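Local coordinates for protein Vlm2 (Streptomyces tsusimaensis, PDB 6ECB) that carries, in this fragment, the thioesterase domain of a nonribosomal peptide synthetase for the depsipeptide valinomycin, probably releasing the chain by acyl transfer, at residues Asp23-Pro33 with Gly63-Leu75. Residues are numbered along the deposited sequence; the frame is centred on the assembly and turned at random.
Sequences DPTAKLVRLNP and GFGEIHGVEAPGL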
loop_
_atom_site.group_PDB
_atom_site.type_symbol
_atom_site.label_atom_id
_atom_site.label_comp_id
_atom_site.label_asym_id
_atom_site.label_seq_id
_atom_site.Cartn_x
_atom_site.Cartn_y
_atom_site.Cartn_z
ATOM N N ASP A 23 23.500 -1.737 5.428
ATOM C CA ASP A 23 23.469 -2.765 4.392
ATOM C C ASP A 23 22.073 -2.885 3.750
ATOM O O ASP A 23 21.943 -2.744 2.534
ATOM C CB ASP A 23 23.907 -4.119 4.965
ATOM N N PRO A 24 21.033 -3.143 4.550
ATOM C CA PRO A 24 19.707 -3.387 3.959
ATOM C C PRO A 24 19.119 -2.128 3.349
ATOM O O PRO A 24 19.257 -1.032 3.890
ATOM C CB PRO A 24 18.871 -3.865 5.153
ATOM C CG PRO A 24 19.502 -3.205 6.322
ATOM C CD PRO A 24 20.970 -3.163 6.025
ATOM N N THR A 25 18.415 -2.294 2.227
ATOM C CA THR A 25 17.694 -1.182 1.627
ATOM C C THR A 25 16.371 -1.668 1.077
ATOM O O THR A 25 16.224 -2.837 0.703
ATOM C CB THR A 25 18.450 -0.510 0.459
ATOM O OG1 THR A 25 18.776 -1.504 -0.519
ATOM C CG2 THR A 25 19.713 0.174 0.964
ATOM N N ALA A 26 15.419 -0.751 1.033
ATOM C CA ALA A 26 14.210 -0.990 0.276
ATOM C C ALA A 26 14.522 -0.884 -1.211
ATOM O O ALA A 26 15.566 -0.371 -1.619
ATOM C CB ALA A 26 13.129 -0.006 0.674
ATOM N N LYS A 27 13.593 -1.381 -2.019
ATOM C CA LYS A 27 13.790 -1.591 -3.445
ATOM C C LYS A 27 12.671 -0.865 -4.167
ATOM O O LYS A 27 11.502 -1.081 -3.856
ATOM C CB LYS A 27 13.757 -3.093 -3.736
ATOM C CG LYS A 27 13.754 -3.527 -5.169
ATOM C CD LYS A 27 13.785 -5.072 -5.241
ATOM C CE LYS A 27 13.516 -5.591 -6.646
ATOM N NZ LYS A 27 13.703 -7.071 -6.764
ATOM N N LEU A 28 13.016 -0.018 -5.131
ATOM C CA LEU A 28 12.015 0.648 -5.952
ATOM C C LEU A 28 11.653 -0.261 -7.127
ATOM O O LEU A 28 12.537 -0.653 -7.897
ATOM C CB LEU A 28 12.595 1.973 -6.425
ATOM C CG LEU A 28 11.649 3.054 -6.887
ATOM C CD1 LEU A 28 10.688 3.431 -5.781
ATOM C CD2 LEU A 28 12.467 4.252 -7.329
ATOM N N VAL A 29 10.376 -0.610 -7.256
ATOM C CA VAL A 29 9.898 -1.531 -8.292
ATOM C C VAL A 29 8.959 -0.786 -9.237
ATOM O O VAL A 29 7.996 -0.160 -8.791
ATOM C CB VAL A 29 9.162 -2.727 -7.670
ATOM C CG1 VAL A 29 8.634 -3.638 -8.769
ATOM C CG2 VAL A 29 10.096 -3.486 -6.743
ATOM N N ARG A 30 9.222 -0.876 -10.538
ATOM C CA ARG A 30 8.330 -0.284 -11.532
ATOM C C ARG A 30 7.102 -1.164 -11.716
ATOM O O ARG A 30 7.223 -2.364 -11.986
ATOM C CB ARG A 30 9.079 -0.121 -12.855
ATOM C CG ARG A 30 8.280 0.560 -13.960
ATOM C CD ARG A 30 7.912 2.024 -13.635
ATOM N NE ARG A 30 7.189 2.626 -14.749
ATOM C CZ ARG A 30 7.773 3.301 -15.737
ATOM N NH1 ARG A 30 9.090 3.497 -15.722
ATOM N NH2 ARG A 30 7.038 3.794 -16.731
ATOM N N LEU A 31 5.918 -0.569 -11.586
ATOM C CA LEU A 31 4.671 -1.318 -11.629
ATOM C C LEU A 31 3.924 -1.181 -12.939
ATOM O O LEU A 31 2.949 -1.911 -13.133
ATOM C CB LEU A 31 3.728 -0.886 -10.514
ATOM C CG LEU A 31 4.293 -1.016 -9.098
ATOM C CD1 LEU A 31 3.307 -0.563 -8.057
ATOM C CD2 LEU A 31 4.699 -2.467 -8.868
ATOM N N ASN A 32 4.318 -0.272 -13.819
ATOM C CA ASN A 32 3.681 -0.159 -15.128
ATOM C C ASN A 32 4.693 -0.011 -16.255
ATOM O O ASN A 32 5.873 0.242 -16.016
ATOM C CB ASN A 32 2.695 1.029 -15.096
ATOM C CG ASN A 32 3.386 2.380 -15.068
ATOM O OD1 ASN A 32 4.523 2.529 -14.587
ATOM N ND2 ASN A 32 2.690 3.393 -15.582
ATOM N N PRO A 33 4.268 -0.188 -17.532
ATOM C CA PRO A 33 5.180 -0.037 -18.684
ATOM C C PRO A 33 5.696 1.382 -18.898
ATOM O O PRO A 33 4.927 2.326 -18.723
ATOM C CB PRO A 33 4.322 -0.471 -19.880
ATOM C CG PRO A 33 2.921 -0.463 -19.409
ATOM C CD PRO A 33 2.952 -0.711 -17.936
ATOM N N GLY A 63 -3.760 7.830 -16.623
ATOM C CA GLY A 63 -3.393 9.232 -16.588
ATOM C C GLY A 63 -2.056 9.507 -15.935
ATOM O O GLY A 63 -1.758 10.662 -15.597
ATOM N N PHE A 64 -1.239 8.469 -15.751
ATOM C CA PHE A 64 0.011 8.604 -15.023
ATOM C C PHE A 64 1.162 8.095 -15.871
ATOM O O PHE A 64 0.987 7.269 -16.775
ATOM C CB PHE A 64 -0.054 7.861 -13.682
ATOM C CG PHE A 64 -1.029 8.464 -12.734
ATOM C CD1 PHE A 64 -2.382 8.172 -12.822
ATOM C CD2 PHE A 64 -0.610 9.360 -11.780
ATOM C CE1 PHE A 64 -3.297 8.763 -11.956
ATOM C CE2 PHE A 64 -1.507 9.948 -10.912
ATOM C CZ PHE A 64 -2.846 9.650 -10.984
ATOM N N GLY A 65 2.344 8.620 -15.587
ATOM C CA GLY A 65 3.534 8.212 -16.290
ATOM C C GLY A 65 4.170 7.010 -15.617
ATOM O O GLY A 65 3.829 5.858 -15.905
ATOM N N GLU A 66 5.110 7.267 -14.721
ATOM C CA GLU A 66 5.850 6.202 -14.056
ATOM C C GLU A 66 5.185 5.883 -12.730
ATOM O O GLU A 66 5.055 6.764 -11.873
ATOM C CB GLU A 66 7.285 6.641 -13.807
ATOM C CG GLU A 66 8.054 6.932 -15.079
ATOM C CD GLU A 66 9.515 7.214 -14.806
ATOM O OE1 GLU A 66 9.905 7.291 -13.618
ATOM O OE2 GLU A 66 10.268 7.357 -15.782
ATOM N N ILE A 67 4.807 4.627 -12.547
ATOM C CA ILE A 67 4.252 4.153 -11.287
ATOM C C ILE A 67 5.244 3.183 -10.676
ATOM O O ILE A 67 5.588 2.169 -11.294
ATOM C CB ILE A 67 2.895 3.477 -11.480
ATOM C CG1 ILE A 67 1.922 4.460 -12.127
ATOM C CG2 ILE A 67 2.352 3.033 -10.145
ATOM C CD1 ILE A 67 0.739 3.795 -12.709
ATOM N N HIS A 68 5.684 3.490 -9.466
ATOM C CA HIS A 68 6.595 2.650 -8.713
ATOM C C HIS A 68 5.941 2.235 -7.409
ATOM O O HIS A 68 5.061 2.920 -6.888
ATOM C CB HIS A 68 7.890 3.367 -8.353
ATOM C CG HIS A 68 8.741 3.700 -9.530
ATOM N ND1 HIS A 68 8.695 4.923 -10.165
ATOM C CD2 HIS A 68 9.679 2.969 -10.173
ATOM C CE1 HIS A 68 9.585 4.931 -11.144
ATOM N NE2 HIS A 68 10.185 3.754 -11.177
ATOM N N GLY A 69 6.417 1.123 -6.856
ATOM C CA GLY A 69 6.177 0.818 -5.459
ATOM C C GLY A 69 7.498 0.558 -4.762
ATOM O O GLY A 69 8.476 0.131 -5.375
ATOM N N VAL A 70 7.518 0.828 -3.465
ATOM C CA VAL A 70 8.675 0.502 -2.647
ATOM C C VAL A 70 8.428 -0.841 -1.986
ATOM O O VAL A 70 7.432 -1.027 -1.288
ATOM C CB VAL A 70 8.946 1.575 -1.594
ATOM C CG1 VAL A 70 10.151 1.169 -0.774
ATOM C CG2 VAL A 70 9.187 2.904 -2.264
ATOM N N GLU A 71 9.350 -1.753 -2.200
ATOM C CA GLU A 71 9.348 -3.059 -1.574
ATOM C C GLU A 71 10.226 -3.007 -0.325
ATOM O O GLU A 71 11.347 -2.493 -0.370
ATOM C CB GLU A 71 9.888 -4.070 -2.571
ATOM C CG GLU A 71 9.825 -5.446 -2.134
ATOM C CD GLU A 71 8.705 -6.229 -2.789
ATOM O OE1 GLU A 71 7.601 -5.702 -3.096
ATOM O OE2 GLU A 71 8.961 -7.405 -2.955
ATOM N N ALA A 72 9.724 -3.551 0.769
ATOM C CA ALA A 72 10.488 -3.538 2.013
ATOM C C ALA A 72 11.801 -4.301 1.849
ATOM O O ALA A 72 11.894 -5.255 1.074
ATOM C CB ALA A 72 9.674 -4.166 3.142
ATOM N N PRO A 73 12.833 -3.952 2.636
ATOM C CA PRO A 73 14.033 -4.784 2.648
ATOM C C PRO A 73 13.712 -6.173 3.169
ATOM O O PRO A 73 12.799 -6.352 3.975
ATOM C CB PRO A 73 14.978 -4.034 3.593
ATOM C CG PRO A 73 14.145 -3.188 4.404
ATOM C CD PRO A 73 12.915 -2.846 3.596
ATOM N N GLY A 74 14.468 -7.154 2.678
ATOM C CA GLY A 74 14.523 -8.488 3.238
ATOM C C GLY A 74 13.537 -9.470 2.659
ATOM O O GLY A 74 13.467 -10.604 3.136
ATOM N N LEU A 75 12.758 -9.065 1.660
ATOM C CA LEU A 75 11.828 -9.972 0.998
ATOM C C LEU A 75 12.477 -10.781 -0.126
ATOM O O LEU A 75 11.895 -11.788 -0.541
ATOM C CB LEU A 75 10.626 -9.186 0.462
ATOM C CG LEU A 75 9.715 -8.490 1.488
ATOM C CD1 LEU A 75 8.557 -7.785 0.816
ATOM C CD2 LEU A 75 9.166 -9.428 2.558
HETATM O O HOH W 1 11.149 3.021 -14.049
#
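Lys27 and Glu71 exchange backbone hydrogen bonds in both directions, and Val29 and Gly69 repeat the exchange two residues on, at 2.8 Å from N to O each way. Leu31 N to Ile67 O continues the pairing past the end of strand 27-30. Beyond it the Asn32 side chain takes over from the backbone: its ND2 gives a nearly straight bond of 2.7 Å to Gly65 O, which lies close to the amide plane, while its OD1 accepts from Ile67 N at 2.9 Å and from Arg30 NE at 2.7 Å, the two donors arriving from opposite faces of the carboxamide. With an alanine here, Gly65 O, Ile67 N and Arg30 NE would probably lose these partners, and the guanidinium would be freer to swing. The pair forms the antiparallel edge of the alpha/beta-hydrolase sheet: strand 27-30 is outermost, and strand 67-71 joins it to the parallel strand 40-44. On the face carrying Leu28, Arg30, His68 and Val70, the imidazole is sandwiched between Leu28 CD2 and Arg30 CD, the latter a CH-pi contact 4.1 Å from the ring centroid. The bend in the arginine chain (chi2 64°) brings its guanidinium under Glu66 CG, 3.6 Å from NH1, and a water links Arg30 NH1 with His68 NE2. Toward the other end, Ala26 CB packs 3.5 Å from Val70 CG1 and against the Pro73 ring, which also touches Phe92 of helix 86-97.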